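Local coordinates for protein transcriptional regulator, TetR family (Vibrio parahaemolyticus, PDB 3HE0) that probably binds DNA as a TetR-family transcriptional regulator, pairing an N-terminal helix-turn-helix domain with a helical C-terminal domain, at residues A76-D81 and K85-T90; Q30-Q35 and H57-V62; N94-A99 and Y175-D180. All blocks are in the same frame, centred on the assembly; numbering follows the deposited sequence.

The three contacts sample the two halves of an all-helical TetR-type subunit. Contact 2 belongs to the N-terminal region, where the predicted helix-turn-helix lies, whereas contacts 1 and 3 are built on helix 84-97 of the C-terminal region. Contact 1 has its centre about 35 Å from that of contact 2, and contact 3 about 32 Å, each on the opposite side of the chain's centre from it; helix 55-74 leads from one half toward the other. Contacts 1 and 3, with centres about 17 Å apart, touch through a probable hydrogen bond from Asn94 ND2 to Ala76 O, 2.8 Å. A sulfate ion lies beside contact 2 at the subunit interface.

Contact 1 of 3, residues A76-D81 and K85-T90; sequences AGVNDD and KERYRT. Unlike the reference sequence in segment 85-90: Arg87 (reference Cys).
Arg87, where the reference sequence has cysteine, lays the aliphatic part of its side chain across Val78 at about a right angle, and this crossing is the main meeting of the 76-81 loop with helix 84-97. Val78 CG1 rests 3.8 Å from Arg87 CG, while Arg87 CD lies 3.5 Å from Asn79 O. The arginine chain then bends at chi3 (-98°), carrying the guanidinium along the loop until Asp80 O sits over one of its faces, 3.8 Å above the plane and offset toward the rim. One turn further on, Thr90 holds its methyl CG2 anti to the backbone N (chi1 -55° for OG1), where it meets Ala76 O at 3.6 Å and slides past Val78 CG2 at 4.1 Å. Its hydroxyl is occupied within the helix: Thr90 OG1 donates to Glu86 O at 2.8 Å, from the carbonyl face opposite Thr90 N. Asp80 OD1 is hydrogen-bonded to Gln133 NE2, and Arg87 NE to Met82 O. Asp80 OD1 lies 4.4 Å from Arg87 NH2, but no N-H points at it and the opposite charges probably attract only weakly; the join rests on side-chain carbons packing against Val78 and the loop's carbonyl oxygens.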
ATOM      1  N   ALA A  76       6.557  15.691 -11.726  1.00 32.97           N
ATOM      2  CA  ALA A  76       6.094  16.932 -12.332  1.00 33.38           C
ATOM      3  C   ALA A  76       6.694  18.123 -11.598  1.00 33.40           C
ATOM      4  O   ALA A  76       6.703  18.165 -10.371  1.00 33.57           O
ATOM      5  CB  ALA A  76       4.551  17.003 -12.329  1.00 33.04           C
ATOM      6  N   GLY A  77       7.232  19.064 -12.357  1.00 33.32           N
ATOM      7  CA  GLY A  77       7.837  20.249 -11.798  1.00 33.40           C
ATOM      8  C   GLY A  77       9.230  20.065 -11.242  1.00 33.97           C
ATOM      9  O   GLY A  77       9.807  21.005 -10.713  1.00 34.13           O
ATOM     10  N   VAL A  78       9.788  18.864 -11.319  1.00 34.94           N
ATOM     11  CA  VAL A  78      11.146  18.683 -10.824  1.00 35.57           C
ATOM     12  C   VAL A  78      12.123  19.108 -11.903  1.00 36.63           C
ATOM     13  O   VAL A  78      11.968  18.726 -13.052  1.00 36.27           O
ATOM     14  CB  VAL A  78      11.429  17.229 -10.459  1.00 35.24           C
ATOM     15  CG1 VAL A  78      12.862  17.070 -10.001  1.00 34.48           C
ATOM     16  CG2 VAL A  78      10.466  16.775  -9.396  1.00 35.43           C
ATOM     17  N   ASN A  79      13.127  19.898 -11.557  1.00 38.25           N
ATOM     18  CA  ASN A  79      14.305  19.934 -12.415  1.00 39.78           C
ATOM     19  C   ASN A  79      15.565  19.724 -11.619  1.00 40.44           C
ATOM     20  O   ASN A  79      15.665  20.113 -10.437  1.00 40.78           O
ATOM     21  CB  ASN A  79      14.368  21.181 -13.309  1.00 40.11           C
ATOM     22  CG  ASN A  79      14.765  22.419 -12.568  1.00 42.14           C
ATOM     23  OD1 ASN A  79      15.789  22.453 -11.893  1.00 43.98           O
ATOM     24  ND2 ASN A  79      13.976  23.478 -12.729  1.00 45.88           N
ATOM     25  N   ASP A  80      16.536  19.101 -12.277  1.00 41.19           N
ATOM     26  CA  ASP A  80      17.742  18.651 -11.599  1.00 41.79           C
ATOM     27  C   ASP A  80      18.643  19.812 -11.201  1.00 41.69           C
ATOM     28  O   ASP A  80      19.613  19.594 -10.485  1.00 42.24           O
ATOM     29  CB  ASP A  80      18.478  17.609 -12.448  1.00 41.96           C
ATOM     30  CG  ASP A  80      17.582  16.411 -12.813  1.00 42.68           C
ATOM     31  OD1 ASP A  80      16.488  16.241 -12.213  1.00 42.49           O
ATOM     32  OD2 ASP A  80      17.968  15.639 -13.715  1.00 43.92           O
ATOM     33  N   ASP A  81      18.310  21.033 -11.639  1.00 41.28           N
ATOM     34  CA  ASP A  81      18.945  22.249 -11.117  1.00 40.97           C
ATOM     35  C   ASP A  81      18.581  22.589  -9.675  1.00 40.14           C
ATOM     36  O   ASP A  81      19.401  23.161  -8.962  1.00 40.17           O
ATOM     37  CB  ASP A  81      18.608  23.454 -11.991  1.00 41.48           C
ATOM     38  CG  ASP A  81      19.180  23.339 -13.386  1.00 42.99           C
ATOM     39  OD1 ASP A  81      19.450  22.196 -13.835  1.00 45.64           O
ATOM     40  OD2 ASP A  81      19.360  24.396 -14.031  1.00 45.02           O
ATOM     41  N   LYS A  85      16.955  18.827  -1.484  1.00 25.66           N
ATOM     42  CA  LYS A  85      15.802  18.804  -0.583  1.00 26.40           C
ATOM     43  C   LYS A  85      14.531  19.350  -1.222  1.00 26.60           C
ATOM     44  O   LYS A  85      13.433  18.932  -0.870  1.00 26.81           O
ATOM     45  CB  LYS A  85      16.092  19.521   0.727  1.00 26.08           C
ATOM     46  CG  LYS A  85      15.066  19.242   1.835  1.00 26.84           C
ATOM     47  CD  LYS A  85      15.651  19.605   3.201  1.00 28.28           C
ATOM     48  CE  LYS A  85      14.659  19.550   4.335  1.00 25.78           C
ATOM     49  NZ  LYS A  85      15.397  19.733   5.608  1.00 27.65           N
ATOM     50  N   GLU A  86      14.681  20.241  -2.185  1.00 27.09           N
ATOM     51  CA  GLU A  86      13.545  20.841  -2.840  1.00 27.48           C
ATOM     52  C   GLU A  86      13.001  19.898  -3.870  1.00 26.69           C
ATOM     53  O   GLU A  86      11.785  19.808  -4.054  1.00 26.05           O
ATOM     54  CB  GLU A  86      13.941  22.182  -3.493  1.00 28.33           C
ATOM     55  CG  GLU A  86      12.798  22.866  -4.239  1.00 33.02           C
ATOM     56  CD  GLU A  86      11.473  22.880  -3.424  1.00 40.15           C
ATOM     57  OE1 GLU A  86      11.486  23.137  -2.184  1.00 42.47           O
ATOM     58  OE2 GLU A  86      10.411  22.604  -4.037  1.00 46.01           O
ATOM     59  N   ARG A  87      13.893  19.223  -4.589  1.00 26.00           N
ATOM     60  CA  ARG A  87      13.430  18.147  -5.466  1.00 25.96           C
ATOM     61  C   ARG A  87      12.682  17.090  -4.633  1.00 24.93           C
ATOM     62  O   ARG A  87      11.631  16.617  -5.032  1.00 24.99           O
ATOM     63  CB  ARG A  87      14.592  17.497  -6.215  1.00 26.04           C
ATOM     64  CG  ARG A  87      15.212  18.386  -7.269  1.00 27.39           C
ATOM     65  CD  ARG A  87      16.245  17.632  -8.057  1.00 28.45           C
ATOM     66  NE  ARG A  87      17.572  17.909  -7.547  1.00 29.67           N
ATOM     67  CZ  ARG A  87      18.627  17.105  -7.682  1.00 30.14           C
ATOM     68  NH1 ARG A  87      19.790  17.480  -7.178  1.00 31.76           N
ATOM     69  NH2 ARG A  87      18.541  15.935  -8.295  1.00 29.74           N
ATOM     70  N   TYR A  88      13.230  16.746  -3.480  1.00 24.37           N
ATOM     71  CA  TYR A  88      12.588  15.768  -2.603  1.00 24.72           C
ATOM     72  C   TYR A  88      11.184  16.245  -2.211  1.00 24.58           C
ATOM     73  O   TYR A  88      10.206  15.513  -2.368  1.00 23.33           O
ATOM     74  CB  TYR A  88      13.450  15.491  -1.371  1.00 24.54           C
ATOM     75  CG  TYR A  88      12.797  14.533  -0.405  1.00 25.00           C
ATOM     76  CD1 TYR A  88      12.887  13.167  -0.587  1.00 24.61           C
ATOM     77  CD2 TYR A  88      12.058  14.992   0.669  1.00 25.01           C
ATOM     78  CE1 TYR A  88      12.256  12.278   0.300  1.00 25.31           C
ATOM     79  CE2 TYR A  88      11.440  14.103   1.569  1.00 24.92           C
ATOM     80  CZ  TYR A  88      11.544  12.761   1.368  1.00 24.08           C
ATOM     81  OH  TYR A  88      10.936  11.889   2.235  1.00 25.18           O
ATOM     82  N   ARG A  89      11.089  17.498  -1.755  1.00 24.80           N
ATOM     83  CA  ARG A  89       9.817  18.047  -1.303  1.00 25.16           C
ATOM     84  C   ARG A  89       8.802  18.072  -2.426  1.00 25.11           C
ATOM     85  O   ARG A  89       7.616  17.796  -2.200  1.00 25.74           O
ATOM     86  CB  ARG A  89       9.992  19.466  -0.727  1.00 25.82           C
ATOM     87  CG  ARG A  89       8.694  20.103  -0.170  1.00 27.53           C
ATOM     88  CD  ARG A  89       8.892  21.515   0.431  1.00 28.83           C
ATOM     89  NE  ARG A  89       9.528  21.419   1.734  1.00 32.13           N
ATOM     90  CZ  ARG A  89      10.833  21.562   1.968  1.00 35.31           C
ATOM     91  NH1 ARG A  89      11.289  21.440   3.211  1.00 35.31           N
ATOM     92  NH2 ARG A  89      11.691  21.834   0.974  1.00 37.65           N
ATOM     93  N   THR A  90       9.236  18.435  -3.632  1.00 24.20           N
ATOM     94  CA  THR A  90       8.314  18.527  -4.742  1.00 23.83           C
ATOM     95  C   THR A  90       7.662  17.167  -5.014  1.00 24.65           C
ATOM     96  O   THR A  90       6.440  17.048  -5.076  1.00 24.59           O
ATOM     97  CB  THR A  90       9.013  19.055  -6.037  1.00 23.78           C
ATOM     98  OG1 THR A  90       9.643  20.307  -5.760  1.00 23.96           O
ATOM     99  CG2 THR A  90       8.025  19.260  -7.169  1.00 20.85           C
TER

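Contact 2 of 3, residues Q30-Q35 and H57-V62; sequences QGLSMQ and HLLEEV. With SO4 (sulfate ion), chain D.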
ATOM      1  N   GLN A  30     -10.070  -8.266 -12.897  1.00 45.33           N
ATOM      2  CA  GLN A  30     -10.830  -9.491 -13.247  1.00 45.77           C
ATOM      3  C   GLN A  30     -12.248  -9.208 -13.787  1.00 45.71           C
ATOM      4  O   GLN A  30     -12.817 -10.005 -14.546  1.00 45.26           O
ATOM      5  CB  GLN A  30     -10.940 -10.431 -12.027  1.00 45.95           C
ATOM      6  CG  GLN A  30      -9.621 -11.029 -11.539  1.00 45.92           C
ATOM      7  CD  GLN A  30      -9.781 -11.799 -10.231  1.00 46.17           C
ATOM      8  OE1 GLN A  30     -10.535 -12.771 -10.155  1.00 46.03           O
ATOM      9  NE2 GLN A  30      -9.069 -11.364  -9.198  1.00 45.47           N
ATOM     10  N   GLY A  31     -12.816  -8.079 -13.369  1.00 45.73           N
ATOM     11  CA  GLY A  31     -14.162  -7.707 -13.777  1.00 45.55           C
ATOM     12  C   GLY A  31     -14.281  -7.298 -15.230  1.00 45.17           C
ATOM     13  O   GLY A  31     -15.366  -7.386 -15.797  1.00 45.58           O
ATOM     14  N   LEU A  32     -13.169  -6.894 -15.843  1.00 44.36           N
ATOM     15  CA  LEU A  32     -13.201  -6.216 -17.123  1.00 43.59           C
ATOM     16  C   LEU A  32     -13.815  -7.058 -18.230  1.00 43.40           C
ATOM     17  O   LEU A  32     -13.438  -8.209 -18.452  1.00 43.21           O
ATOM     18  CB  LEU A  32     -11.795  -5.767 -17.517  1.00 43.92           C
ATOM     19  CG  LEU A  32     -11.699  -4.868 -18.755  1.00 44.09           C
ATOM     20  CD1 LEU A  32     -12.083  -3.446 -18.442  1.00 44.00           C
ATOM     21  CD2 LEU A  32     -10.311  -4.895 -19.279  1.00 45.39           C
ATOM     22  N   SER A  33     -14.779  -6.451 -18.915  1.00 43.18           N
ATOM     23  CA  SER A  33     -15.459  -7.039 -20.068  1.00 42.89           C
ATOM     24  C   SER A  33     -15.052  -6.318 -21.334  1.00 42.17           C
ATOM     25  O   SER A  33     -15.135  -5.096 -21.394  1.00 41.96           O
ATOM     26  CB  SER A  33     -16.970  -6.872 -19.927  1.00 42.77           C
ATOM     27  OG  SER A  33     -17.557  -6.765 -21.214  1.00 42.96           O
HETATM   28  N   MSE A  34     -14.678  -7.060 -22.367  1.00 41.75           N
HETATM   29  CA  MSE A  34     -14.328  -6.418 -23.625  1.00 41.36           C
HETATM   30  C   MSE A  34     -15.524  -5.646 -24.206  1.00 40.78           C
HETATM   31  O   MSE A  34     -15.354  -4.621 -24.878  1.00 39.50           O
HETATM   32  CB  MSE A  34     -13.793  -7.441 -24.620  1.00 41.69           C
HETATM   33  CG  MSE A  34     -12.456  -8.074 -24.212  1.00 43.21           C
HETATM   34 SE   MSE A  34     -10.968  -6.829 -23.900  1.00 47.45          SE
HETATM   35  CE  MSE A  34      -9.766  -7.204 -25.400  1.00 43.52           C
ATOM     36  N   GLN A  35     -16.731  -6.119 -23.912  1.00 40.70           N
ATOM     37  CA  GLN A  35     -17.956  -5.492 -24.427  1.00 40.68           C
ATOM     38  C   GLN A  35     -18.241  -4.135 -23.783  1.00 39.96           C
ATOM     39  O   GLN A  35     -18.497  -3.145 -24.476  1.00 39.93           O
ATOM     40  CB  GLN A  35     -19.162  -6.421 -24.229  1.00 40.85           C
ATOM     41  CG  GLN A  35     -20.356  -6.093 -25.123  1.00 41.94           C
ATOM     42  CD  GLN A  35     -20.047  -6.266 -26.604  1.00 44.11           C
ATOM     43  OE1 GLN A  35     -20.025  -5.288 -27.347  1.00 46.71           O
ATOM     44  NE2 GLN A  35     -19.792  -7.504 -27.036  1.00 43.39           N
ATOM     45  N   HIS A  57      -3.411  -9.125 -22.778  1.00 23.16           N
ATOM     46  CA  HIS A  57      -2.476  -8.113 -23.305  1.00 23.44           C
ATOM     47  C   HIS A  57      -2.920  -6.711 -22.996  1.00 23.06           C
ATOM     48  O   HIS A  57      -2.116  -5.877 -22.606  1.00 22.93           O
ATOM     49  CB  HIS A  57      -2.229  -8.303 -24.804  1.00 23.77           C
ATOM     50  CG  HIS A  57      -1.302  -9.425 -25.092  1.00 21.86           C
ATOM     51  ND1 HIS A  57      -1.733 -10.729 -25.217  1.00 23.30           N
ATOM     52  CD2 HIS A  57       0.041  -9.451 -25.219  1.00 21.09           C
ATOM     53  CE1 HIS A  57      -0.694 -11.506 -25.458  1.00 22.12           C
ATOM     54  NE2 HIS A  57       0.397 -10.760 -25.439  1.00 21.69           N
ATOM     55  N   LEU A  58      -4.212  -6.471 -23.114  1.00 23.95           N
ATOM     56  CA  LEU A  58      -4.780  -5.182 -22.689  1.00 25.23           C
ATOM     57  C   LEU A  58      -4.426  -4.876 -21.233  1.00 25.15           C
ATOM     58  O   LEU A  58      -3.992  -3.786 -20.934  1.00 24.68           O
ATOM     59  CB  LEU A  58      -6.290  -5.155 -22.875  1.00 24.67           C
ATOM     60  CG  LEU A  58      -7.048  -3.933 -22.377  1.00 27.87           C
ATOM     61  CD1 LEU A  58      -6.597  -2.647 -23.084  1.00 26.00           C
ATOM     62  CD2 LEU A  58      -8.531  -4.227 -22.624  1.00 29.76           C
ATOM     63  N   LEU A  59      -4.589  -5.846 -20.337  1.00 26.52           N
ATOM     64  CA  LEU A  59      -4.289  -5.603 -18.905  1.00 27.14           C
ATOM     65  C   LEU A  59      -2.834  -5.183 -18.694  1.00 27.02           C
ATOM     66  O   LEU A  59      -2.551  -4.248 -17.937  1.00 27.64           O
ATOM     67  CB  LEU A  59      -4.676  -6.823 -18.019  1.00 27.38           C
ATOM     68  CG  LEU A  59      -6.192  -7.154 -18.074  1.00 29.54           C
ATOM     69  CD1 LEU A  59      -6.654  -8.326 -17.207  1.00 29.83           C
ATOM     70  CD2 LEU A  59      -7.025  -5.931 -17.726  1.00 31.98           C
ATOM     71  N   GLU A  60      -1.912  -5.831 -19.390  1.00 27.12           N
ATOM     72  CA  GLU A  60      -0.497  -5.493 -19.249  1.00 27.57           C
ATOM     73  C   GLU A  60      -0.221  -4.075 -19.699  1.00 26.96           C
ATOM     74  O   GLU A  60       0.614  -3.373 -19.110  1.00 26.32           O
ATOM     75  CB  GLU A  60       0.376  -6.471 -20.050  1.00 28.05           C
ATOM     76  CG  GLU A  60       1.876  -6.233 -19.895  1.00 31.88           C
ATOM     77  CD  GLU A  60       2.376  -6.342 -18.415  1.00 38.79           C
ATOM     78  OE1 GLU A  60       1.758  -7.064 -17.568  1.00 39.33           O
ATOM     79  OE2 GLU A  60       3.395  -5.668 -18.104  1.00 43.77           O
ATOM     80  N   GLU A  61      -0.914  -3.661 -20.757  1.00 26.35           N
ATOM     81  CA  GLU A  61      -0.725  -2.333 -21.310  1.00 26.85           C
ATOM     82  C   GLU A  61      -1.325  -1.342 -20.356  1.00 25.72           C
ATOM     83  O   GLU A  61      -0.832  -0.237 -20.233  1.00 25.76           O
ATOM     84  CB  GLU A  61      -1.401  -2.184 -22.684  1.00 27.61           C
ATOM     85  CG  GLU A  61      -0.767  -3.007 -23.770  1.00 32.09           C
ATOM     86  CD  GLU A  61       0.711  -2.683 -23.890  1.00 38.88           C
ATOM     87  OE1 GLU A  61       1.038  -1.474 -23.988  1.00 44.05           O
ATOM     88  OE2 GLU A  61       1.554  -3.616 -23.821  1.00 43.66           O
ATOM     89  N   VAL A  62      -2.400  -1.719 -19.692  1.00 25.18           N
ATOM     90  CA  VAL A  62      -2.961  -0.860 -18.658  1.00 25.68           C
ATOM     91  C   VAL A  62      -1.922  -0.641 -17.525  1.00 25.98           C
ATOM     92  O   VAL A  62      -1.593   0.490 -17.186  1.00 24.37           O
ATOM     93  CB  VAL A  62      -4.327  -1.410 -18.133  1.00 25.61           C
ATOM     94  CG1 VAL A  62      -4.673  -0.827 -16.773  1.00 25.31           C
ATOM     95  CG2 VAL A  62      -5.437  -1.104 -19.145  1.00 24.96           C
TER
HETATM   96  S   SO4 D 194      -9.023  -7.429  -9.202  1.00121.63           S
HETATM   97  O1  SO4 D 194      -8.168  -8.162 -10.129  1.00121.89           O
HETATM   98  O2  SO4 D 194     -10.246  -7.046  -9.900  1.00121.46           O
HETATM   99  O3  SO4 D 194      -8.287  -6.261  -8.702  1.00120.66           O
HETATM  100  O4  SO4 D 194      -9.417  -8.309  -8.106  1.00121.62           O
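Leu58 is the first residue of 57-62 to touch 30-35, and a single methyl, CD2, serves both of its partners. With CG anti to the backbone N (chi1 175°), its side chain points at the loop and Met34, and CD2 touches Leu32 and Met34 from one side. Leu58 CD2 lies 3.8 Å from Leu32 CD2, the two leucines crossing at about a right angle; the selenium of Met34, deposited as selenomethionine, comes to the same methyl tip to tip, with SE to Leu58 CD2 also 3.8 Å. Next along the helix, Leu59 sends its own CD2 to within 3.8 Å of Leu32 CD2, and these two side chains slide past each other in opposite directions. Leu32 CD2 is thus shared by consecutive leucines of the helix. At the start of 30-35, Gln30 N donates to the sulfate at O2, 3.2 Å, and Arg109 of the second subunit also binds this ion, which probably came from the crystallisation liquor. Ser33 is the N-cap of helix 34-41. That helix begins the predicted helix-turn-helix, so Leu58 and Leu59 tie helix 55-74 to Met34 at its start and to Leu32 in the turn before it. Met34 also packs on Ile48 and Tyr49 of helix 45-49, Leu58 on Phe52 and Leu59 on Phe29, while Val62 faces helix 13-27.

Contact 3 of 3, residues N94-A99 and Y175-D180; sequences NIWNLA and YQLDDD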
ATOM      1  N   ASN A  94       3.882  15.920  -4.728  1.00 26.56           N
ATOM      2  CA  ASN A  94       3.187  15.308  -5.869  1.00 26.79           C
ATOM      3  C   ASN A  94       2.589  13.954  -5.454  1.00 26.89           C
ATOM      4  O   ASN A  94       1.479  13.590  -5.863  1.00 27.80           O
ATOM      5  CB  ASN A  94       4.131  15.108  -7.075  1.00 26.71           C
ATOM      6  CG  ASN A  94       4.554  16.422  -7.733  1.00 26.71           C
ATOM      7  OD1 ASN A  94       3.873  17.418  -7.613  1.00 23.43           O
ATOM      8  ND2 ASN A  94       5.695  16.411  -8.440  1.00 26.67           N
ATOM      9  N   ILE A  95       3.329  13.183  -4.668  1.00 26.77           N
ATOM     10  CA  ILE A  95       2.811  11.877  -4.264  1.00 26.69           C
ATOM     11  C   ILE A  95       1.571  12.100  -3.407  1.00 26.44           C
ATOM     12  O   ILE A  95       0.581  11.424  -3.585  1.00 26.14           O
ATOM     13  CB  ILE A  95       3.858  10.990  -3.527  1.00 26.55           C
ATOM     14  CG1 ILE A  95       4.937  10.514  -4.494  1.00 26.90           C
ATOM     15  CG2 ILE A  95       3.177   9.743  -2.864  1.00 26.44           C
ATOM     16  CD1 ILE A  95       6.226  10.009  -3.774  1.00 26.65           C
ATOM     17  N   TRP A  96       1.632  13.062  -2.495  1.00 26.79           N
ATOM     18  CA  TRP A  96       0.527  13.333  -1.588  1.00 27.36           C
ATOM     19  C   TRP A  96      -0.729  13.688  -2.373  1.00 28.40           C
ATOM     20  O   TRP A  96      -1.826  13.243  -2.057  1.00 27.92           O
ATOM     21  CB  TRP A  96       0.907  14.501  -0.672  1.00 27.64           C
ATOM     22  CG  TRP A  96      -0.106  14.905   0.312  1.00 25.74           C
ATOM     23  CD1 TRP A  96      -0.997  15.898   0.190  1.00 27.95           C
ATOM     24  CD2 TRP A  96      -0.304  14.340   1.600  1.00 27.51           C
ATOM     25  NE1 TRP A  96      -1.772  15.990   1.319  1.00 28.31           N
ATOM     26  CE2 TRP A  96      -1.353  15.043   2.208  1.00 27.42           C
ATOM     27  CE3 TRP A  96       0.317  13.317   2.304  1.00 28.32           C
ATOM     28  CZ2 TRP A  96      -1.820  14.740   3.469  1.00 30.19           C
ATOM     29  CZ3 TRP A  96      -0.143  13.013   3.561  1.00 30.63           C
ATOM     30  CH2 TRP A  96      -1.199  13.729   4.141  1.00 30.67           C
ATOM     31  N   ASN A  97      -0.547  14.507  -3.397  1.00 29.21           N
ATOM     32  CA  ASN A  97      -1.654  14.928  -4.231  1.00 30.32           C
ATOM     33  C   ASN A  97      -2.172  13.890  -5.204  1.00 29.95           C
ATOM     34  O   ASN A  97      -3.192  14.094  -5.779  1.00 30.58           O
ATOM     35  CB  ASN A  97      -1.318  16.247  -4.939  1.00 30.54           C
ATOM     36  CG  ASN A  97      -1.230  17.400  -3.960  1.00 32.25           C
ATOM     37  OD1 ASN A  97      -0.237  18.122  -3.906  1.00 35.74           O
ATOM     38  ND2 ASN A  97      -2.250  17.533  -3.127  1.00 34.98           N
ATOM     39  N   LEU A  98      -1.510  12.762  -5.365  1.00 30.33           N
ATOM     40  CA  LEU A  98      -2.096  11.681  -6.148  1.00 30.16           C
ATOM     41  C   LEU A  98      -3.165  10.919  -5.370  1.00 30.33           C
ATOM     42  O   LEU A  98      -3.923  10.157  -5.981  1.00 30.10           O
ATOM     43  CB  LEU A  98      -1.033  10.684  -6.587  1.00 30.20           C
ATOM     44  CG  LEU A  98      -0.304  11.103  -7.852  1.00 31.22           C
ATOM     45  CD1 LEU A  98       0.887  10.214  -8.067  1.00 28.88           C
ATOM     46  CD2 LEU A  98      -1.257  11.004  -9.017  1.00 30.09           C
ATOM     47  N   ALA A  99      -3.202  11.072  -4.046  1.00 29.31           N
ATOM     48  CA  ALA A  99      -4.076  10.238  -3.240  1.00 30.05           C
ATOM     49  C   ALA A  99      -5.523  10.502  -3.642  1.00 30.36           C
ATOM     50  O   ALA A  99      -5.910  11.650  -3.854  1.00 30.15           O
ATOM     51  CB  ALA A  99      -3.881  10.507  -1.743  1.00 30.20           C
ATOM     52  N   TYR A 175      -6.780  10.568   9.840  1.00 46.93           N
ATOM     53  CA  TYR A 175      -6.299  11.765  10.541  1.00 46.64           C
ATOM     54  C   TYR A 175      -6.336  12.997   9.613  1.00 46.30           C
ATOM     55  O   TYR A 175      -6.249  12.865   8.382  1.00 46.32           O
ATOM     56  CB  TYR A 175      -4.876  11.541  11.039  1.00 46.47           C
ATOM     57  CG  TYR A 175      -3.942  11.288   9.899  1.00 47.00           C
ATOM     58  CD1 TYR A 175      -3.308  12.342   9.248  1.00 47.14           C
ATOM     59  CD2 TYR A 175      -3.729   9.993   9.433  1.00 47.64           C
ATOM     60  CE1 TYR A 175      -2.471  12.112   8.179  1.00 48.35           C
ATOM     61  CE2 TYR A 175      -2.892   9.748   8.366  1.00 47.87           C
ATOM     62  CZ  TYR A 175      -2.261  10.805   7.744  1.00 48.63           C
ATOM     63  OH  TYR A 175      -1.427  10.552   6.686  1.00 49.53           O
ATOM     64  N   GLN A 176      -6.477  14.181  10.215  1.00 45.69           N
ATOM     65  CA  GLN A 176      -6.390  15.461   9.495  1.00 45.16           C
ATOM     66  C   GLN A 176      -5.003  16.075   9.743  1.00 44.39           C
ATOM     67  O   GLN A 176      -4.517  16.091  10.874  1.00 44.36           O
ATOM     68  CB  GLN A 176      -7.497  16.439   9.943  1.00 45.33           C
ATOM     69  CG  GLN A 176      -8.884  16.277   9.258  1.00 45.31           C
ATOM     70  CD  GLN A 176      -8.988  16.978   7.903  0.50 45.46           C
ATOM     71  OE1 GLN A 176      -8.404  16.530   6.911  1.00 46.52           O
ATOM     72  NE2 GLN A 176      -9.743  18.074   7.856  0.50 44.28           N
ATOM     73  N   LEU A 177      -4.379  16.579   8.681  1.00 43.44           N
ATOM     74  CA  LEU A 177      -3.023  17.099   8.745  1.00 42.47           C
ATOM     75  C   LEU A 177      -3.005  18.558   8.274  1.00 41.56           C
ATOM     76  O   LEU A 177      -3.273  18.820   7.093  1.00 41.88           O
ATOM     77  CB  LEU A 177      -2.120  16.238   7.849  1.00 42.50           C
ATOM     78  CG  LEU A 177      -0.831  15.676   8.452  1.00 42.68           C
ATOM     79  CD1 LEU A 177      -1.103  14.954   9.758  1.00 43.13           C
ATOM     80  CD2 LEU A 177      -0.172  14.725   7.472  1.00 42.08           C
ATOM     81  N   ASP A 178      -2.704  19.500   9.182  1.00 39.86           N
ATOM     82  CA  ASP A 178      -2.462  20.904   8.789  1.00 38.52           C
ATOM     83  C   ASP A 178      -1.067  21.097   8.153  1.00 37.03           C
ATOM     84  O   ASP A 178      -0.229  20.210   8.189  1.00 37.44           O
ATOM     85  CB  ASP A 178      -2.710  21.892   9.955  1.00 38.38           C
ATOM     86  CG  ASP A 178      -1.601  21.889  11.019  1.00 38.62           C
ATOM     87  OD1 ASP A 178      -0.525  21.285  10.829  1.00 37.31           O
ATOM     88  OD2 ASP A 178      -1.814  22.524  12.075  1.00 38.59           O
ATOM     89  N   ASP A 179      -0.842  22.262   7.566  1.00 35.56           N
ATOM     90  CA  ASP A 179       0.363  22.532   6.788  1.00 34.29           C
ATOM     91  C   ASP A 179       1.637  22.401   7.616  1.00 32.28           C
ATOM     92  O   ASP A 179       2.633  21.901   7.123  1.00 32.21           O
ATOM     93  CB  ASP A 179       0.291  23.940   6.165  1.00 34.53           C
ATOM     94  CG  ASP A 179       1.336  24.161   5.059  1.00 36.11           C
ATOM     95  OD1 ASP A 179       2.068  23.201   4.694  1.00 38.70           O
ATOM     96  OD2 ASP A 179       1.422  25.310   4.549  1.00 37.40           O
ATOM     97  N   ASP A 180       1.605  22.858   8.861  1.00 30.27           N
ATOM     98  CA  ASP A 180       2.716  22.632   9.779  1.00 29.14           C
ATOM     99  C   ASP A 180       2.950  21.120   9.939  1.00 27.86           C
ATOM    100  O   ASP A 180       4.079  20.666   9.884  1.00 27.30           O
ATOM    101  CB  ASP A 180       2.468  23.283  11.154  1.00 28.96           C
ATOM    102  CG  ASP A 180       2.916  24.750  11.220  1.00 29.36           C
ATOM    103  OD1 ASP A 180       3.775  25.165  10.409  1.00 29.15           O
ATOM    104  OD2 ASP A 180       2.397  25.497  12.090  1.00 30.80           O
TER
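Trp96 CG stands anti to the backbone N (chi1 -180°), which sends the indole out from helix 84-97 toward Leu177 and Tyr175, while Tyr175, with CG between its backbone N and carbonyl carbon (chi1 61°), brings its phenol in from the other direction. The benzene end of the indole does the touching. Leu177 CD2 approaches Trp96 CH2 obliquely at 3.6 Å, the one apolar side-chain pair between the segments. The hydroxyl of Tyr175 arrives at the ring's edge, near its plane, with OH 4.1 Å from Trp96 CH2 and 4.2 Å from Trp96 CZ3. These are contacts with ring carbons; the hydroxyl has a weak hydrogen bond to Leu166 O. Between these segments the contact runs through CH2 and CZ3, so the join is narrow and largely apolar. Asp178 caps the next helix, its OD1 accepting from Ala181 N. Trp96 also packs on Leu182 of helix 179-193 and on Ala167 of helix 160-171, and its ring meets that of His170, so the contact links helix 84-97 to the connection between those two helices. Tyr175 and Leu177 also pack against Glu153 and Val154 of the second subunit, respectively.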